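Regulatory protein BLAR1 (Bacillus licheniformis, PDB 1NRF) probably senses beta-lactam antibiotics at the cell surface through its extracellular C-terminal domain, the part described here, and relays the signal across the membrane to the cytoplasm. Local coordinates at residues Glu20-Ser25 against Lys46-Asn51; Ser32-Phe37 against Arg52-Ser57; Lys96-Asp101 against Thr112-Gln117; Ser69-Leu74 against Ser178-Val183. All coordinates share one frame; numbering follows the deposited sequence.

Interaction 1 of 4, residues Glu20-Ser25 against Lys46-Asn51; sequences EYEDYS and KYTIYN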
loop_
_atom_site.group_PDB
_atom_site.type_symbol
_atom_site.label_atom_id
_atom_site.label_comp_id
_atom_site.label_asym_id
_atom_site.label_seq_id
_atom_site.Cartn_x
_atom_site.Cartn_y
_atom_site.Cartn_z
ATOM N N GLU A 20 5.801 -20.738 4.767
ATOM C CA GLU A 20 7.170 -21.119 4.434
ATOM C C GLU A 20 8.080 -19.945 4.794
ATOM O O GLU A 20 7.680 -18.785 4.708
ATOM C CB GLU A 20 7.274 -21.416 2.935
ATOM C CG GLU A 20 8.634 -21.885 2.460
ATOM C CD GLU A 20 8.677 -22.086 0.950
ATOM O OE1 GLU A 20 8.541 -21.082 0.211
ATOM O OE2 GLU A 20 8.838 -23.244 0.503
ATOM N N TYR A 21 9.302 -20.240 5.203
ATOM C CA TYR A 21 10.226 -19.183 5.566
ATOM C C TYR A 21 11.464 -19.213 4.683
ATOM O O TYR A 21 11.958 -20.282 4.330
ATOM C CB TYR A 21 10.614 -19.325 7.033
ATOM C CG TYR A 21 9.462 -19.061 7.969
ATOM C CD1 TYR A 21 9.153 -17.762 8.376
ATOM C CD2 TYR A 21 8.644 -20.102 8.413
ATOM C CE1 TYR A 21 8.062 -17.502 9.198
ATOM C CE2 TYR A 21 7.549 -19.848 9.232
ATOM C CZ TYR A 21 7.266 -18.545 9.619
ATOM O OH TYR A 21 6.184 -18.283 10.419
ATOM N N GLU A 22 11.947 -18.032 4.313
ATOM C CA GLU A 22 13.137 -17.923 3.480
ATOM C C GLU A 22 13.993 -16.749 3.904
ATOM O O GLU A 22 13.545 -15.867 4.639
ATOM C CB GLU A 22 12.757 -17.785 2.010
ATOM C CG GLU A 22 12.226 -19.068 1.419
ATOM C CD GLU A 22 11.923 -18.942 -0.054
ATOM O OE1 GLU A 22 12.820 -18.510 -0.808
ATOM O OE2 GLU A 22 10.790 -19.283 -0.456
ATOM N N ASP A 23 15.234 -16.746 3.437
ATOM C CA ASP A 23 16.169 -15.687 3.783
ATOM C C ASP A 23 16.458 -14.803 2.576
ATOM O O ASP A 23 16.932 -15.283 1.549
ATOM C CB ASP A 23 17.474 -16.296 4.307
ATOM C CG ASP A 23 18.397 -15.261 4.902
ATOM O OD1 ASP A 23 19.536 -15.615 5.262
ATOM O OD2 ASP A 23 17.982 -14.091 5.015
ATOM N N TYR A 24 16.168 -13.513 2.708
ATOM C CA TYR A 24 16.402 -12.565 1.632
ATOM C C TYR A 24 17.225 -11.386 2.124
ATOM O O TYR A 24 17.257 -10.326 1.496
ATOM C CB TYR A 24 15.075 -12.069 1.074
ATOM C CG TYR A 24 14.178 -13.165 0.556
ATOM C CD1 TYR A 24 14.580 -13.988 -0.493
ATOM C CD2 TYR A 24 12.914 -13.362 1.098
ATOM C CE1 TYR A 24 13.734 -14.981 -0.994
ATOM C CE2 TYR A 24 12.064 -14.345 0.610
ATOM C CZ TYR A 24 12.476 -15.148 -0.434
ATOM O OH TYR A 24 11.615 -16.105 -0.911
ATOM N N SER A 25 17.893 -11.586 3.255
ATOM C CA SER A 25 18.744 -10.568 3.861
ATOM C C SER A 25 19.566 -9.785 2.845
ATOM O O SER A 25 19.539 -8.554 2.829
ATOM C CB SER A 25 19.704 -11.216 4.864
ATOM O OG SER A 25 19.009 -11.748 5.971
ATOM N N LYS A 46 -0.181 -20.522 0.004
ATOM C CA LYS A 46 1.074 -20.520 0.736
ATOM C C LYS A 46 1.698 -19.141 0.924
ATOM O O LYS A 46 1.729 -18.311 0.012
ATOM C CB LYS A 46 2.095 -21.414 0.036
ATOM C CG LYS A 46 3.449 -21.464 0.746
ATOM C CD LYS A 46 4.580 -21.802 -0.215
ATOM C CE LYS A 46 4.288 -23.063 -1.011
ATOM N NZ LYS A 46 4.068 -24.244 -0.131
ATOM N N TYR A 47 2.201 -18.913 2.129
ATOM C CA TYR A 47 2.875 -17.673 2.446
ATOM C C TYR A 47 4.361 -17.960 2.446
ATOM O O TYR A 47 4.805 -18.983 2.977
ATOM C CB TYR A 47 2.526 -17.166 3.845
ATOM C CG TYR A 47 1.113 -16.681 4.051
ATOM C CD1 TYR A 47 0.157 -17.511 4.630
ATOM C CD2 TYR A 47 0.756 -15.365 3.747
ATOM C CE1 TYR A 47 -1.111 -17.050 4.917
ATOM C CE2 TYR A 47 -0.521 -14.889 4.033
ATOM C CZ TYR A 47 -1.446 -15.741 4.624
ATOM O OH TYR A 47 -2.692 -15.282 4.968
ATOM N N THR A 48 5.126 -17.068 1.834
ATOM C CA THR A 48 6.570 -17.191 1.839
ATOM C C THR A 48 6.999 -15.901 2.513
ATOM O O THR A 48 6.731 -14.809 2.001
ATOM C CB THR A 48 7.160 -17.243 0.433
ATOM O OG1 THR A 48 6.603 -18.353 -0.280
ATOM C CG2 THR A 48 8.674 -17.418 0.509
ATOM N N ILE A 49 7.630 -16.009 3.675
ATOM C CA ILE A 49 8.046 -14.802 4.356
ATOM C C ILE A 49 9.435 -14.787 4.945
ATOM O O ILE A 49 9.919 -15.777 5.485
ATOM C CB ILE A 49 7.055 -14.401 5.475
ATOM C CG1 ILE A 49 6.819 -15.569 6.422
ATOM C CG2 ILE A 49 5.750 -13.929 4.861
ATOM C CD1 ILE A 49 5.790 -15.255 7.497
ATOM N N TYR A 50 10.060 -13.623 4.818
ATOM C CA TYR A 50 11.387 -13.379 5.342
ATOM C C TYR A 50 11.240 -12.447 6.546
ATOM O O TYR A 50 10.543 -11.424 6.465
ATOM C CB TYR A 50 12.271 -12.727 4.270
ATOM C CG TYR A 50 13.508 -12.074 4.834
ATOM C CD1 TYR A 50 13.699 -10.699 4.717
ATOM C CD2 TYR A 50 14.442 -12.813 5.557
ATOM C CE1 TYR A 50 14.780 -10.073 5.312
ATOM C CE2 TYR A 50 15.534 -12.195 6.159
ATOM C CZ TYR A 50 15.694 -10.823 6.036
ATOM O OH TYR A 50 16.753 -10.197 6.650
ATOM N N ASN A 51 11.894 -12.819 7.650
ATOM C CA ASN A 51 11.882 -12.059 8.899
ATOM C C ASN A 51 10.476 -12.001 9.491
ATOM O O ASN A 51 9.782 -10.991 9.354
ATOM C CB ASN A 51 12.398 -10.641 8.650
ATOM C CG ASN A 51 12.744 -9.912 9.926
ATOM O OD1 ASN A 51 12.293 -10.280 11.008
ATOM N ND2 ASN A 51 13.540 -8.859 9.803
HETATM O O HOH W 1 13.714 -15.476 7.863
#
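E20 pairs with T48, and Y21 with I49, as parallel neighbours at the margin of the mixed sheet, where the outermost strand 18-21 runs beside strand 46-50. The backbone ladder is the close part. E20 N donates to Y47 O at 2.7 Å, I49 N donates to E20 O at 3.0 Å, and E22 N ends the series 3.3 Å from I49 O. Y50 prolongs this tight zone: with CG anti to its backbone N (chi1 163°), the ring lies against residues 23-25, Y24 N and S25 N stand over one face, and Y24 CD2 comes to 3.3 Å from Y50 CB. The solvent side is looser: the exposed Y21 lies alongside buried I49, and a water joins E22 O to N51 N. On the other face of the sheet T48 OG1 bonds E20 OE1 only weakly, and E22 reaches over T48 CG2 to a salt bridge with K254. At the far end Y50 OH donates to S25 OG at 2.8 Å, and S25 OG in turn donates to the syn lone pair of D23 OD2, which also accepts S25 N in an Asx turn. In this directed relay the carboxylate orients the S25 hydroxyl and would probably polarise the Y50 phenol that donates to it.

Interaction 2 of 4, residues Ser32-Phe37 against Arg52-Ser57; sequences SASGGF and RKESTS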
loop_
_atom_site.group_PDB
_atom_site.type_symbol
_atom_site.label_atom_id
_atom_site.label_comp_id
_atom_site.label_asym_id
_atom_site.label_seq_id
_atom_site.Cartn_x
_atom_site.Cartn_y
_atom_site.Cartn_z
ATOM N N SER A 32 21.246 -1.081 2.372
ATOM C CA SER A 32 21.597 -0.749 3.747
ATOM C C SER A 32 20.332 -0.688 4.593
ATOM O O SER A 32 20.183 0.183 5.461
ATOM C CB SER A 32 22.328 0.598 3.797
ATOM O OG SER A 32 23.587 0.512 3.155
ATOM N N ALA A 33 19.427 -1.628 4.342
ATOM C CA ALA A 33 18.159 -1.676 5.059
ATOM C C ALA A 33 17.861 -3.021 5.707
ATOM O O ALA A 33 18.473 -4.042 5.387
ATOM C CB ALA A 33 17.024 -1.312 4.108
ATOM N N SER A 34 16.903 -2.998 6.626
ATOM C CA SER A 34 16.442 -4.198 7.306
ATOM C C SER A 34 14.922 -4.125 7.217
ATOM O O SER A 34 14.354 -3.040 7.132
ATOM C CB SER A 34 16.907 -4.226 8.775
ATOM O OG SER A 34 16.138 -3.376 9.608
ATOM N N GLY A 35 14.264 -5.273 7.211
ATOM C CA GLY A 35 12.819 -5.269 7.113
ATOM C C GLY A 35 12.246 -6.653 6.895
ATOM O O GLY A 35 12.842 -7.660 7.288
ATOM N N GLY A 36 11.083 -6.707 6.261
ATOM C CA GLY A 36 10.454 -7.986 6.034
ATOM C C GLY A 36 9.850 -8.138 4.662
ATOM O O GLY A 36 9.732 -7.176 3.896
ATOM N N PHE A 37 9.454 -9.370 4.362
ATOM C CA PHE A 37 8.859 -9.697 3.083
ATOM C C PHE A 37 7.785 -10.766 3.249
ATOM O O PHE A 37 8.041 -11.845 3.789
ATOM C CB PHE A 37 9.947 -10.199 2.135
ATOM C CG PHE A 37 9.427 -10.718 0.833
ATOM C CD1 PHE A 37 9.019 -9.844 -0.169
ATOM C CD2 PHE A 37 9.365 -12.089 0.596
ATOM C CE1 PHE A 37 8.560 -10.328 -1.398
ATOM C CE2 PHE A 37 8.908 -12.586 -0.621
ATOM C CZ PHE A 37 8.506 -11.704 -1.623
ATOM N N ARG A 52 10.073 -13.080 10.160
ATOM C CA ARG A 52 8.745 -13.174 10.753
ATOM C C ARG A 52 8.392 -12.040 11.716
ATOM O O ARG A 52 7.239 -11.598 11.777
ATOM C CB ARG A 52 8.578 -14.518 11.474
ATOM C CG ARG A 52 7.115 -14.838 11.780
ATOM C CD ARG A 52 6.905 -16.162 12.496
ATOM N NE ARG A 52 5.476 -16.463 12.634
ATOM C CZ ARG A 52 4.613 -15.734 13.340
ATOM N NH1 ARG A 52 5.024 -14.651 13.985
ATOM N NH2 ARG A 52 3.333 -16.077 13.391
ATOM N N LYS A 53 9.383 -11.574 12.468
ATOM C CA LYS A 53 9.163 -10.511 13.440
ATOM C C LYS A 53 8.660 -9.228 12.766
ATOM O O LYS A 53 7.624 -8.691 13.146
ATOM C CB LYS A 53 10.462 -10.255 14.214
ATOM C CG LYS A 53 10.309 -9.373 15.449
ATOM C CD LYS A 53 11.625 -9.295 16.216
ATOM C CE LYS A 53 11.490 -8.456 17.476
ATOM N NZ LYS A 53 11.059 -7.060 17.175
ATOM N N GLU A 54 9.394 -8.751 11.762
ATOM C CA GLU A 54 9.018 -7.549 11.031
ATOM C C GLU A 54 7.683 -7.735 10.312
ATOM O O GLU A 54 6.826 -6.848 10.311
ATOM C CB GLU A 54 10.098 -7.191 10.002
ATOM C CG GLU A 54 11.341 -6.495 10.573
ATOM C CD GLU A 54 11.373 -4.977 10.327
ATOM O OE1 GLU A 54 12.390 -4.339 10.689
ATOM O OE2 GLU A 54 10.397 -4.418 9.774
ATOM N N SER A 55 7.519 -8.907 9.713
ATOM C CA SER A 55 6.320 -9.240 8.957
ATOM C C SER A 55 5.045 -9.267 9.796
ATOM O O SER A 55 3.943 -9.250 9.251
ATOM C CB SER A 55 6.509 -10.601 8.283
ATOM O OG SER A 55 7.758 -10.660 7.624
ATOM N N THR A 56 5.195 -9.319 11.116
ATOM C CA THR A 56 4.043 -9.358 12.007
ATOM C C THR A 56 3.975 -8.116 12.909
ATOM O O THR A 56 3.070 -7.958 13.721
ATOM C CB THR A 56 4.053 -10.658 12.869
ATOM O OG1 THR A 56 5.384 -10.929 13.339
ATOM C CG2 THR A 56 3.566 -11.835 12.055
ATOM N N SER A 57 4.943 -7.229 12.755
ATOM C CA SER A 57 4.969 -6.003 13.531
ATOM C C SER A 57 4.216 -4.957 12.725
ATOM O O SER A 57 4.338 -4.918 11.511
ATOM C CB SER A 57 6.409 -5.547 13.737
ATOM O OG SER A 57 7.144 -6.532 14.435
#
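G35 and G36 of strand 33-41 receive E54 and S55 of the short, weakly bonded helix 52-56, a helix-on-sheet packing within the alpha/beta part of the penicillin-binding fold. Strand and helix axes cross at -74° and approach to 6.4 Å. Along the strand, the first to take part is S34, whose OG lies 4.0 Å from E54 OE1, a distance that amounts to loose packing. G35 comes next and meets the carboxylate directly: its CA is 3.5 Å from E54 CD and 3.7 Å from each of OE1 and OE2. A bend in the E54 chain at chi2 (-103°) lays the acid group along the strand, and E54 OE2 has a weak hydrogen bond to H231 on the adjoining strand 225-234. At G36 the absence of a side chain lets the two backbones draw together, with G36 CA 5.2 Å from S55 CA and E54 CB 3.9 Å from G36 N. F37 points away from the helix, its ring packs on Y24, V230 and helix 239-253, and it offers only its main chain to S55. S55 OG is hydrogen-bonded to N51 O and lies 3.9 Å from F37 N, a packing distance.

Interaction 3 of 4, residues Lys96-Asp101 against Thr112-Gln117; sequences KEWNQD and TTWYFQ
W98 spreads its indole beneath the start of helix 113-123, and the contact divides into face packing, a polar bond and edge contacts. The face packing is a CH-pi contact: T112 CA stands 3.6 Å from the centroid of the five-membered ring of W98, 20° off the ring normal, with T113 N over the same face farther along. T113 then reaches the six-membered ring, where T113 OG1 lies 3.2 Å from W98 CH2, and T112 CG2 passes W98 CG in the opposite direction. The W98 indole itself meets the ring of Y95, and its NE1 has a weak hydrogen bond to S110 O.

The polar bond runs the other way, from helix to loop. W114 NE1 donates to W98 O at 2.8 Å with an N-H...O angle of 161°; the oxygen sits in the plane of the W114 ring, although the donor is above the W98 carbonyl plane. W114 holds CG between its backbone N and carbonyl carbon (chi1 66°), which folds the indole back toward the loop, where it also stacks on Y93.

Of the edge contacts, Q100 O lies in the W114 ring plane, 3.6 Å from W114 CZ2. Within the loop, Q100 NE2 donates to K96 O at 3.1 Å, closing a short local turn.

T113 also touches K66, and its side chain is about 5 Å from that of S63, probably the serine acylated by the antibiotic. S111-T112-T113 thus probably occupies the place of the SxN motif of penicillin-binding proteins and serine beta-lactamases, with T113 at its third position.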
loop_
_atom_site.group_PDB
_atom_site.type_symbol
_atom_site.label_atom_id
_atom_site.label_comp_id
_atom_site.label_asym_id
_atom_site.label_seq_id
_atom_site.Cartn_x
_atom_site.Cartn_y
_atom_site.Cartn_z
ATOM N N LYS A 96 7.690 19.139 -6.074
ATOM C CA LYS A 96 7.137 19.776 -7.263
ATOM C C LYS A 96 5.954 19.062 -7.934
ATOM O O LYS A 96 5.176 19.686 -8.667
ATOM C CB LYS A 96 8.248 20.008 -8.291
ATOM C CG LYS A 96 8.188 21.390 -8.911
ATOM C CD LYS A 96 8.503 21.364 -10.393
ATOM C CE LYS A 96 8.121 22.688 -11.038
ATOM N NZ LYS A 96 8.257 22.663 -12.524
ATOM N N GLU A 97 5.803 17.764 -7.681
ATOM C CA GLU A 97 4.716 17.002 -8.292
ATOM C C GLU A 97 3.367 17.227 -7.624
ATOM O O GLU A 97 2.320 16.945 -8.202
ATOM C CB GLU A 97 5.051 15.512 -8.285
ATOM C CG GLU A 97 6.213 15.149 -9.188
ATOM C CD GLU A 97 6.371 13.650 -9.356
ATOM O OE1 GLU A 97 7.113 13.229 -10.271
ATOM O OE2 GLU A 97 5.757 12.896 -8.569
ATOM N N TRP A 98 3.397 17.727 -6.396
ATOM C CA TRP A 98 2.173 18.004 -5.658
ATOM C C TRP A 98 1.643 19.369 -6.098
ATOM O O TRP A 98 0.433 19.616 -6.090
ATOM C CB TRP A 98 2.461 18.047 -4.152
ATOM C CG TRP A 98 2.825 16.725 -3.515
ATOM C CD1 TRP A 98 3.192 15.566 -4.148
ATOM C CD2 TRP A 98 2.875 16.442 -2.110
ATOM N NE1 TRP A 98 3.463 14.584 -3.224
ATOM C CE2 TRP A 98 3.277 15.095 -1.967
ATOM C CE3 TRP A 98 2.619 17.200 -0.956
ATOM C CZ2 TRP A 98 3.429 14.491 -0.717
ATOM C CZ3 TRP A 98 2.770 16.601 0.284
ATOM C CH2 TRP A 98 3.171 15.259 0.395
ATOM N N ASN A 99 2.574 20.236 -6.495
ATOM C CA ASN A 99 2.282 21.613 -6.900
ATOM C C ASN A 99 1.650 21.796 -8.280
ATOM O O ASN A 99 2.194 22.504 -9.137
ATOM C CB ASN A 99 3.566 22.443 -6.810
ATOM C CG ASN A 99 4.235 22.332 -5.452
ATOM O OD1 ASN A 99 3.632 22.633 -4.427
ATOM N ND2 ASN A 99 5.486 21.892 -5.439
ATOM N N GLN A 100 0.493 21.169 -8.477
ATOM C CA GLN A 100 -0.239 21.257 -9.736
ATOM C C GLN A 100 -1.580 20.554 -9.615
ATOM O O GLN A 100 -1.805 19.796 -8.673
ATOM C CB GLN A 100 0.580 20.640 -10.869
ATOM C CG GLN A 100 1.287 19.354 -10.494
ATOM C CD GLN A 100 2.279 18.917 -11.551
ATOM O OE1 GLN A 100 1.891 18.476 -12.635
ATOM N NE2 GLN A 100 3.573 19.051 -11.247
ATOM N N ASP A 101 -2.479 20.816 -10.560
ATOM C CA ASP A 101 -3.796 20.191 -10.531
ATOM C C ASP A 101 -3.661 18.675 -10.496
ATOM O O ASP A 101 -3.011 18.064 -11.346
ATOM C CB ASP A 101 -4.635 20.637 -11.736
ATOM C CG ASP A 101 -5.032 22.109 -11.657
ATOM O OD1 ASP A 101 -5.491 22.540 -10.577
ATOM O OD2 ASP A 101 -4.892 22.832 -12.671
ATOM N N THR A 112 0.552 12.355 -4.043
ATOM C CA THR A 112 0.239 13.741 -3.724
ATOM C C THR A 112 -0.669 13.656 -2.520
ATOM O O THR A 112 -1.877 13.478 -2.641
ATOM C CB THR A 112 -0.491 14.433 -4.882
ATOM O OG1 THR A 112 0.383 14.493 -6.017
ATOM C CG2 THR A 112 -0.903 15.845 -4.487
ATOM N N THR A 113 -0.053 13.767 -1.352
ATOM C CA THR A 113 -0.743 13.671 -0.079
ATOM C C THR A 113 -1.918 14.605 0.118
ATOM O O THR A 113 -2.966 14.162 0.588
ATOM C CB THR A 113 0.252 13.863 1.079
ATOM O OG1 THR A 113 1.244 12.827 1.020
ATOM C CG2 THR A 113 -0.462 13.786 2.421
ATOM N N TRP A 114 -1.769 15.883 -0.246
ATOM C CA TRP A 114 -2.865 16.832 -0.044
ATOM C C TRP A 114 -4.170 16.411 -0.705
ATOM O O TRP A 114 -5.249 16.702 -0.192
ATOM C CB TRP A 114 -2.477 18.254 -0.497
ATOM C CG TRP A 114 -2.238 18.467 -1.982
ATOM C CD1 TRP A 114 -1.030 18.607 -2.600
ATOM C CD2 TRP A 114 -3.233 18.661 -2.998
ATOM N NE1 TRP A 114 -1.209 18.889 -3.929
ATOM C CE2 TRP A 114 -2.551 18.929 -4.201
ATOM C CE3 TRP A 114 -4.637 18.640 -3.005
ATOM C CZ2 TRP A 114 -3.223 19.179 -5.408
ATOM C CZ3 TRP A 114 -5.308 18.889 -4.209
ATOM C CH2 TRP A 114 -4.596 19.155 -5.392
ATOM N N TYR A 115 -4.072 15.705 -1.827
ATOM C CA TYR A 115 -5.258 15.248 -2.553
ATOM C C TYR A 115 -6.141 14.316 -1.722
ATOM O O TYR A 115 -7.351 14.513 -1.625
ATOM C CB TYR A 115 -4.838 14.538 -3.841
ATOM C CG TYR A 115 -5.993 14.039 -4.677
ATOM C CD1 TYR A 115 -6.697 12.892 -4.318
ATOM C CD2 TYR A 115 -6.396 14.732 -5.824
ATOM C CE1 TYR A 115 -7.769 12.453 -5.080
ATOM C CE2 TYR A 115 -7.461 14.299 -6.589
ATOM C CZ TYR A 115 -8.143 13.164 -6.216
ATOM O OH TYR A 115 -9.199 12.731 -6.982
ATOM N N PHE A 116 -5.530 13.292 -1.136
ATOM C CA PHE A 116 -6.273 12.337 -0.326
ATOM C C PHE A 116 -6.647 12.935 1.022
ATOM O O PHE A 116 -7.685 12.598 1.592
ATOM C CB PHE A 116 -5.465 11.041 -0.156
ATOM C CG PHE A 116 -5.178 10.344 -1.461
ATOM C CD1 PHE A 116 -4.088 10.727 -2.249
ATOM C CD2 PHE A 116 -6.055 9.379 -1.957
ATOM C CE1 PHE A 116 -3.887 10.164 -3.515
ATOM C CE2 PHE A 116 -5.863 8.811 -3.218
ATOM C CZ PHE A 116 -4.777 9.205 -3.999
ATOM N N GLN A 117 -5.809 13.839 1.518
ATOM C CA GLN A 117 -6.071 14.507 2.788
ATOM C C GLN A 117 -7.355 15.330 2.695
ATOM O O GLN A 117 -8.240 15.224 3.545
ATOM C CB GLN A 117 -4.899 15.419 3.147
ATOM C CG GLN A 117 -4.100 14.964 4.355
ATOM C CD GLN A 117 -2.809 15.742 4.519
ATOM O OE1 GLN A 117 -2.201 15.742 5.590
ATOM N NE2 GLN A 117 -2.374 16.400 3.451
#

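Interaction 4 of 4, residues Ser69-Leu74 against Ser178-Val183; sequences SALLAL and SNIETV
With CG anti to its carbonyl carbon (chi1 -68°), L74 projects CD1 onto helix 177-187, whereas L71, whose CG lies opposite its backbone N (chi1 -176°), swings CD1 toward I180 and N179. These two leucines of helix 66-76 carry the packing. L74 CD1 settles among three residues of the opposing helix: it lies 3.7 Å from T182 CB, 3.9 Å from V183 CG2, and close to the carbonyl oxygen of N179. L71 CD1 meets I180 CD1 at 4.0 Å, the two branches crossing at a slant, while V183 CG2 rests 3.9 Å from L71 CA and brushes A70. The helices run roughly antiparallel, at 144° between their directions, with axes 9.5 Å apart.

Polar groups border this greasy seam without bonding across it. N179 lays its amide beside the base of L74, OD1 being 3.6 Å from L74 CB, and its ND2 is hydrogen-bonded to E75, just past the end of segment 69-74. T182 OG1 turns back to its own helix and donates to S178 O at 2.7 Å, so that its methyl and CB are what L74 touches. F168 of helix 158-170 adjoins L71, I180 and V183, and F116 covers A70 from helix 113-123. Since the contact is entirely buried and no hydrogen bond crosses between the segments, dispersion and exclusion of water hold it, while N179 ND2 and T182 OG1 find their partners in E75 and S178 O.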
loop_
_atom_site.group_PDB
_atom_site.type_symbol
_atom_site.label_atom_id
_atom_site.label_comp_id
_atom_site.label_asym_id
_atom_site.label_seq_id
_atom_site.Cartn_x
_atom_site.Cartn_y
_atom_site.Cartn_z
ATOM N N SER A 69 -8.057 4.755 1.095
ATOM C CA SER A 69 -8.570 6.109 1.240
ATOM C C SER A 69 -9.372 6.404 -0.027
ATOM O O SER A 69 -10.482 6.937 0.029
ATOM C CB SER A 69 -7.413 7.107 1.358
ATOM O OG SER A 69 -7.889 8.444 1.306
ATOM N N ALA A 70 -8.794 6.036 -1.167
ATOM C CA ALA A 70 -9.418 6.246 -2.468
ATOM C C ALA A 70 -10.721 5.458 -2.618
ATOM O O ALA A 70 -11.683 5.936 -3.212
ATOM C CB ALA A 70 -8.439 5.855 -3.572
ATOM N N LEU A 71 -10.743 4.249 -2.068
ATOM C CA LEU A 71 -11.915 3.387 -2.148
ATOM C C LEU A 71 -13.098 3.958 -1.362
ATOM O O LEU A 71 -14.241 3.888 -1.809
ATOM C CB LEU A 71 -11.563 1.992 -1.628
ATOM C CG LEU A 71 -12.642 0.911 -1.718
ATOM C CD1 LEU A 71 -13.105 0.705 -3.158
ATOM C CD2 LEU A 71 -12.058 -0.369 -1.154
ATOM N N LEU A 72 -12.819 4.518 -0.190
ATOM C CA LEU A 72 -13.873 5.098 0.622
ATOM C C LEU A 72 -14.411 6.326 -0.104
ATOM O O LEU A 72 -15.621 6.525 -0.169
ATOM C CB LEU A 72 -13.342 5.497 2.002
ATOM C CG LEU A 72 -14.327 6.275 2.885
ATOM C CD1 LEU A 72 -15.520 5.395 3.230
ATOM C CD2 LEU A 72 -13.637 6.754 4.148
ATOM N N ALA A 73 -13.507 7.135 -0.658
ATOM C CA ALA A 73 -13.895 8.348 -1.372
ATOM C C ALA A 73 -14.856 8.054 -2.525
ATOM O O ALA A 73 -15.834 8.779 -2.734
ATOM C CB ALA A 73 -12.658 9.063 -1.892
ATOM N N LEU A 74 -14.572 6.996 -3.275
ATOM C CA LEU A 74 -15.421 6.605 -4.392
ATOM C C LEU A 74 -16.776 6.102 -3.884
ATOM O O LEU A 74 -17.834 6.512 -4.368
ATOM C CB LEU A 74 -14.735 5.507 -5.212
ATOM C CG LEU A 74 -13.485 5.933 -5.983
ATOM C CD1 LEU A 74 -12.781 4.706 -6.560
ATOM C CD2 LEU A 74 -13.887 6.920 -7.092
ATOM N N SER A 178 -17.575 -1.402 -9.592
ATOM C CA SER A 178 -16.987 -0.288 -10.324
ATOM C C SER A 178 -15.850 0.439 -9.603
ATOM O O SER A 178 -14.846 0.796 -10.219
ATOM C CB SER A 178 -18.080 0.724 -10.679
ATOM O OG SER A 178 -17.537 1.875 -11.303
ATOM N N ASN A 179 -16.005 0.670 -8.306
ATOM C CA ASN A 179 -14.980 1.377 -7.550
ATOM C C ASN A 179 -13.718 0.543 -7.343
ATOM O O ASN A 179 -12.607 1.077 -7.370
ATOM C CB ASN A 179 -15.553 1.836 -6.215
ATOM C CG ASN A 179 -16.770 2.724 -6.392
ATOM O OD1 ASN A 179 -16.826 3.530 -7.314
ATOM N ND2 ASN A 179 -17.744 2.588 -5.506
ATOM N N ILE A 180 -13.894 -0.761 -7.137
ATOM C CA ILE A 180 -12.770 -1.679 -6.960
ATOM C C ILE A 180 -11.888 -1.570 -8.205
ATOM O O ILE A 180 -10.675 -1.388 -8.115
ATOM C CB ILE A 180 -13.246 -3.161 -6.853
ATOM C CG1 ILE A 180 -14.152 -3.353 -5.633
ATOM C CG2 ILE A 180 -12.041 -4.089 -6.802
ATOM C CD1 ILE A 180 -13.453 -3.153 -4.303
ATOM N N GLU A 181 -12.525 -1.699 -9.368
ATOM C CA GLU A 181 -11.842 -1.622 -10.655
ATOM C C GLU A 181 -11.118 -0.293 -10.814
ATOM O O GLU A 181 -10.027 -0.241 -11.386
ATOM C CB GLU A 181 -12.847 -1.795 -11.799
ATOM C CG GLU A 181 -13.048 -3.229 -12.245
ATOM C CD GLU A 181 -14.305 -3.406 -13.094
ATOM O OE1 GLU A 181 -14.564 -2.556 -13.980
ATOM O OE2 GLU A 181 -15.029 -4.405 -12.878
ATOM N N THR A 182 -11.733 0.774 -10.303
ATOM C CA THR A 182 -11.150 2.109 -10.378
ATOM C C THR A 182 -9.879 2.205 -9.540
ATOM O O THR A 182 -8.873 2.745 -9.992
ATOM C CB THR A 182 -12.142 3.186 -9.889
ATOM O OG1 THR A 182 -13.390 3.046 -10.582
ATOM C CG2 THR A 182 -11.580 4.571 -10.158
ATOM N N VAL A 183 -9.926 1.685 -8.316
ATOM C CA VAL A 183 -8.752 1.714 -7.446
ATOM C C VAL A 183 -7.679 0.792 -8.007
ATOM O O VAL A 183 -6.479 1.045 -7.844
ATOM C CB VAL A 183 -9.093 1.269 -6.001
ATOM C CG1 VAL A 183 -7.820 1.103 -5.194
ATOM C CG2 VAL A 183 -10.000 2.306 -5.342
#

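The four contacts fall into two pairs on opposite sides of the chain's centre, 29 to 36 Å apart between centres. Interactions 1 and 2, about 10 Å apart, share the sheet, and their segments alternate along the chain: interaction 1 joins the outermost strand 18-21 to strand 46-50, and interaction 2 packs a short helix on the neighbouring strand 33-41. Interactions 3 and 4, about 18 Å apart, belong to the helical side; they touch where F116 packs on S69 and A70, and interaction 3 is nested in the loop closed by interaction 4. Interaction 3 borders the probable acylation site through T113, whereas interaction 4 packs the helix that carries K66, with A70 about 11 Å from S63 between side chains.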